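Local atomic coordinates of benzoate transport porin BenP (Acinetobacter baumannii AB307-0294, PDB entry 5DL8), a protein that probably acts as an outer-membrane porin of the OprD family, a calcium-binding beta-barrel channel thought to let small solutes such as benzoate through. Residues Leu148-Trp153 and Glu173-Arg178. Sequence-based numbering, arbitrary orientation.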
ATOM      1  N   LEU A 148      -3.517   9.975   7.546  1.00 23.07           N
ATOM      2  CA  LEU A 148      -2.131   9.581   8.042  1.00 23.72           C
ATOM      3  C   LEU A 148      -1.691   8.182   7.435  1.00 23.38           C
ATOM      4  O   LEU A 148      -2.541   7.458   6.851  1.00 22.26           O
ATOM      5  CB  LEU A 148      -2.029   9.688   9.552  1.00 24.92           C
ATOM      6  CG  LEU A 148      -2.482  11.045  10.167  1.00 26.24           C
ATOM      7  CD1 LEU A 148      -2.171  11.098  11.664  1.00 27.75           C
ATOM      8  CD2 LEU A 148      -1.748  12.167   9.400  1.00 27.85           C
ATOM      9  N   LEU A 149      -0.402   7.872   7.523  1.00 24.37           N
ATOM     10  CA  LEU A 149       0.251   6.725   6.819  1.00 25.67           C
ATOM     11  C   LEU A 149       0.579   5.563   7.800  1.00 24.83           C
ATOM     12  O   LEU A 149       1.000   5.724   8.983  1.00 24.67           O
ATOM     13  CB  LEU A 149       1.559   7.183   6.269  1.00 29.20           C
ATOM     14  CG  LEU A 149       1.686   7.917   4.930  1.00 33.02           C
ATOM     15  CD1 LEU A 149       0.566   8.834   4.613  1.00 32.99           C
ATOM     16  CD2 LEU A 149       3.025   8.619   4.745  1.00 33.55           C
ATOM     17  N   THR A 150       0.302   4.369   7.330  1.00 23.96           N
ATOM     18  CA  THR A 150       0.637   3.104   8.030  1.00 23.03           C
ATOM     19  C   THR A 150       2.160   2.980   8.163  1.00 22.76           C
ATOM     20  O   THR A 150       2.913   3.305   7.249  1.00 23.70           O
ATOM     21  CB  THR A 150       0.020   1.927   7.241  1.00 23.04           C
ATOM     22  OG1 THR A 150      -1.358   2.242   7.067  1.00 22.85           O
ATOM     23  CG2 THR A 150       0.151   0.487   7.917  1.00 22.21           C
ATOM     24  N   SER A 151       2.618   2.609   9.336  1.00 23.08           N
ATOM     25  CA  SER A 151       3.972   2.121   9.544  1.00 23.76           C
ATOM     26  C   SER A 151       3.934   0.895  10.458  1.00 24.46           C
ATOM     27  O   SER A 151       2.822   0.477  10.899  1.00 24.81           O
ATOM     28  CB  SER A 151       4.798   3.254  10.120  1.00 23.96           C
ATOM     29  OG  SER A 151       4.400   3.589  11.451  1.00 24.00           O
ATOM     30  N   TYR A 152       5.131   0.346  10.785  1.00 26.12           N
ATOM     31  CA  TYR A 152       5.304  -0.994  11.411  1.00 26.69           C
ATOM     32  C   TYR A 152       6.376  -0.946  12.523  1.00 27.74           C
ATOM     33  O   TYR A 152       7.207  -0.014  12.587  1.00 28.98           O
ATOM     34  CB  TYR A 152       5.753  -1.976  10.269  1.00 26.84           C
ATOM     35  CG  TYR A 152       4.725  -2.109   9.214  1.00 25.65           C
ATOM     36  CD1 TYR A 152       3.635  -2.873   9.391  1.00 27.17           C
ATOM     37  CD2 TYR A 152       4.762  -1.306   8.086  1.00 26.82           C
ATOM     38  CE1 TYR A 152       2.615  -2.960   8.398  1.00 27.74           C
ATOM     39  CE2 TYR A 152       3.778  -1.388   7.124  1.00 25.94           C
ATOM     40  CZ  TYR A 152       2.715  -2.191   7.287  1.00 26.73           C
ATOM     41  OH  TYR A 152       1.761  -2.193   6.274  1.00 30.33           O
ATOM     42  N   TRP A 153       6.366  -1.893  13.433  1.00 27.06           N
ATOM     43  CA  TRP A 153       7.395  -1.863  14.422  1.00 28.72           C
ATOM     44  C   TRP A 153       8.054  -3.231  14.443  1.00 28.75           C
ATOM     45  O   TRP A 153       7.348  -4.252  14.550  1.00 27.06           O
ATOM     46  CB  TRP A 153       6.779  -1.580  15.770  1.00 30.35           C
ATOM     47  CG  TRP A 153       7.724  -1.354  16.958  1.00 33.44           C
ATOM     48  CD1 TRP A 153       8.078  -2.285  17.980  1.00 35.42           C
ATOM     49  CD2 TRP A 153       8.320  -0.122  17.327  1.00 34.85           C
ATOM     50  NE1 TRP A 153       8.871  -1.657  18.913  1.00 37.22           N
ATOM     51  CE2 TRP A 153       9.048  -0.340  18.523  1.00 37.65           C
ATOM     52  CE3 TRP A 153       8.308   1.169  16.762  1.00 36.42           C
ATOM     53  CZ2 TRP A 153       9.773   0.693  19.150  1.00 38.92           C
ATOM     54  CZ3 TRP A 153       9.027   2.184  17.398  1.00 37.10           C
ATOM     55  CH2 TRP A 153       9.747   1.929  18.570  1.00 38.87           C
ATOM     56  N   GLU A 173       6.645  -7.084  14.691  1.00 30.62           N
ATOM     57  CA  GLU A 173       5.784  -7.420  15.790  1.00 32.77           C
ATOM     58  C   GLU A 173       4.483  -6.692  15.810  1.00 31.91           C
ATOM     59  O   GLU A 173       3.523  -7.214  16.344  1.00 32.10           O
ATOM     60  CB  GLU A 173       6.559  -7.281  17.108  1.00 37.41           C
ATOM     61  CG  GLU A 173       7.596  -8.457  17.216  1.00 41.80           C
ATOM     62  CD  GLU A 173       8.378  -8.665  18.550  1.00 46.39           C
ATOM     63  OE1 GLU A 173       8.260  -7.819  19.436  1.00 47.71           O
ATOM     64  OE2 GLU A 173       9.133  -9.719  18.695  1.00 50.16           O
ATOM     65  N   LYS A 174       4.453  -5.455  15.280  1.00 30.09           N
ATOM     66  CA  LYS A 174       3.351  -4.581  15.419  1.00 29.28           C
ATOM     67  C   LYS A 174       3.155  -3.732  14.165  1.00 26.94           C
ATOM     68  O   LYS A 174       4.091  -3.468  13.432  1.00 26.61           O
ATOM     69  CB  LYS A 174       3.547  -3.636  16.617  1.00 30.63           C
ATOM     70  CG  LYS A 174       3.908  -4.187  18.013  1.00 33.60           C
ATOM     71  CD  LYS A 174       2.691  -4.553  18.790  1.00 35.16           C
ATOM     72  CE  LYS A 174       2.873  -4.472  20.299  1.00 39.21           C
ATOM     73  NZ  LYS A 174       4.023  -5.262  20.757  1.00 42.76           N
ATOM     74  N   VAL A 175       1.916  -3.293  14.001  1.00 25.79           N
ATOM     75  CA  VAL A 175       1.483  -2.434  12.907  1.00 26.49           C
ATOM     76  C   VAL A 175       0.725  -1.249  13.524  1.00 25.28           C
ATOM     77  O   VAL A 175      -0.020  -1.400  14.523  1.00 26.27           O
ATOM     78  CB  VAL A 175       0.568  -3.165  11.853  1.00 25.43           C
ATOM     79  CG1 VAL A 175      -0.644  -3.828  12.510  1.00 26.19           C
ATOM     80  CG2 VAL A 175       0.053  -2.161  10.824  1.00 25.16           C
ATOM     81  N   SER A 176       0.906  -0.074  12.968  1.00 24.54           N
ATOM     82  CA  SER A 176       0.023   1.104  13.338  1.00 23.46           C
ATOM     83  C   SER A 176      -0.736   1.482  12.136  1.00 22.76           C
ATOM     84  O   SER A 176      -0.194   2.155  11.241  1.00 21.78           O
ATOM     85  CB  SER A 176       0.850   2.309  13.728  1.00 24.30           C
ATOM     86  OG  SER A 176       0.025   3.322  14.333  1.00 24.86           O
ATOM     87  N   PRO A 177      -1.941   0.987  12.013  1.00 23.05           N
ATOM     88  CA  PRO A 177      -2.723   1.287  10.784  1.00 22.93           C
ATOM     89  C   PRO A 177      -2.951   2.795  10.445  1.00 23.21           C
ATOM     90  O   PRO A 177      -2.825   3.640  11.315  1.00 22.65           O
ATOM     91  CB  PRO A 177      -4.082   0.554  11.048  1.00 23.11           C
ATOM     92  CG  PRO A 177      -3.710  -0.558  11.919  1.00 23.93           C
ATOM     93  CD  PRO A 177      -2.670   0.039  12.867  1.00 24.40           C
ATOM     94  N   ARG A 178      -3.255   3.083   9.177  1.00 23.16           N
ATOM     95  CA  ARG A 178      -3.416   4.434   8.691  1.00 25.01           C
ATOM     96  C   ARG A 178      -4.440   5.281   9.587  1.00 26.05           C
ATOM     97  O   ARG A 178      -4.218   6.426   9.802  1.00 26.10           O
ATOM     98  CB  ARG A 178      -3.850   4.422   7.231  1.00 24.34           C
ATOM     99  CG  ARG A 178      -5.287   4.021   7.033  1.00 25.69           C
ATOM    100  CD  ARG A 178      -5.594   3.687   5.617  1.00 27.52           C
ATOM    101  NE  ARG A 178      -7.027   3.374   5.406  1.00 30.91           N
ATOM    102  CZ  ARG A 178      -7.510   2.688   4.330  1.00 33.38           C
ATOM    103  NH1 ARG A 178      -6.611   2.146   3.401  1.00 30.14           N
ATOM    104  NH2 ARG A 178      -8.859   2.481   4.186  1.00 32.26           N
TER
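Tyr152 sets CG beside its backbone N and anti to its carbonyl carbon (chi1 -63°), while Val175 places CG2 anti to its backbone N; the two side chains then lie alongside each other, and ring atom CE1 rests 3.6 Å from Val175 CG2. A beta-branched valine suits this buried strand position, where its methyl meets the flat ring obliquely. On the same side of the sheet, Thr150 CG2 reaches Val175 CG2 at 3.9 Å, so threonine adds a methyl to the apolar patch, while its OG1 lies 3.0 Å from the backbone N of Arg178. The two strands run antiparallel, as neighbours do in the barrel of an OprD-family porin, and Tyr152 and Val175 form a non-hydrogen-bonded pair between two hydrogen-bonded ones. In the first, Ser176 N donates to Ser151 O almost straight (2.9 Å, 171°), whereas the return bond is weak. In the second, Trp153 N gives to Lys174 O at 2.8 Å from above the carbonyl plane. Trp153 O then accepts twice, from Lys174 N at 3.2 Å and from Glu173 N at 2.9 Å, both in its carbonyl plane: a classic beta bulge. On the other face, the small side chains of Ser151 and Ser176 suit buried positions, where Ser151 OG hydrogen-bonds Glu132 and Ser176 OG the carbonyl oxygen of Asp182. Beyond the strand, the extended chain of Arg178 carries its guanidinium to a salt bridge with Asp143.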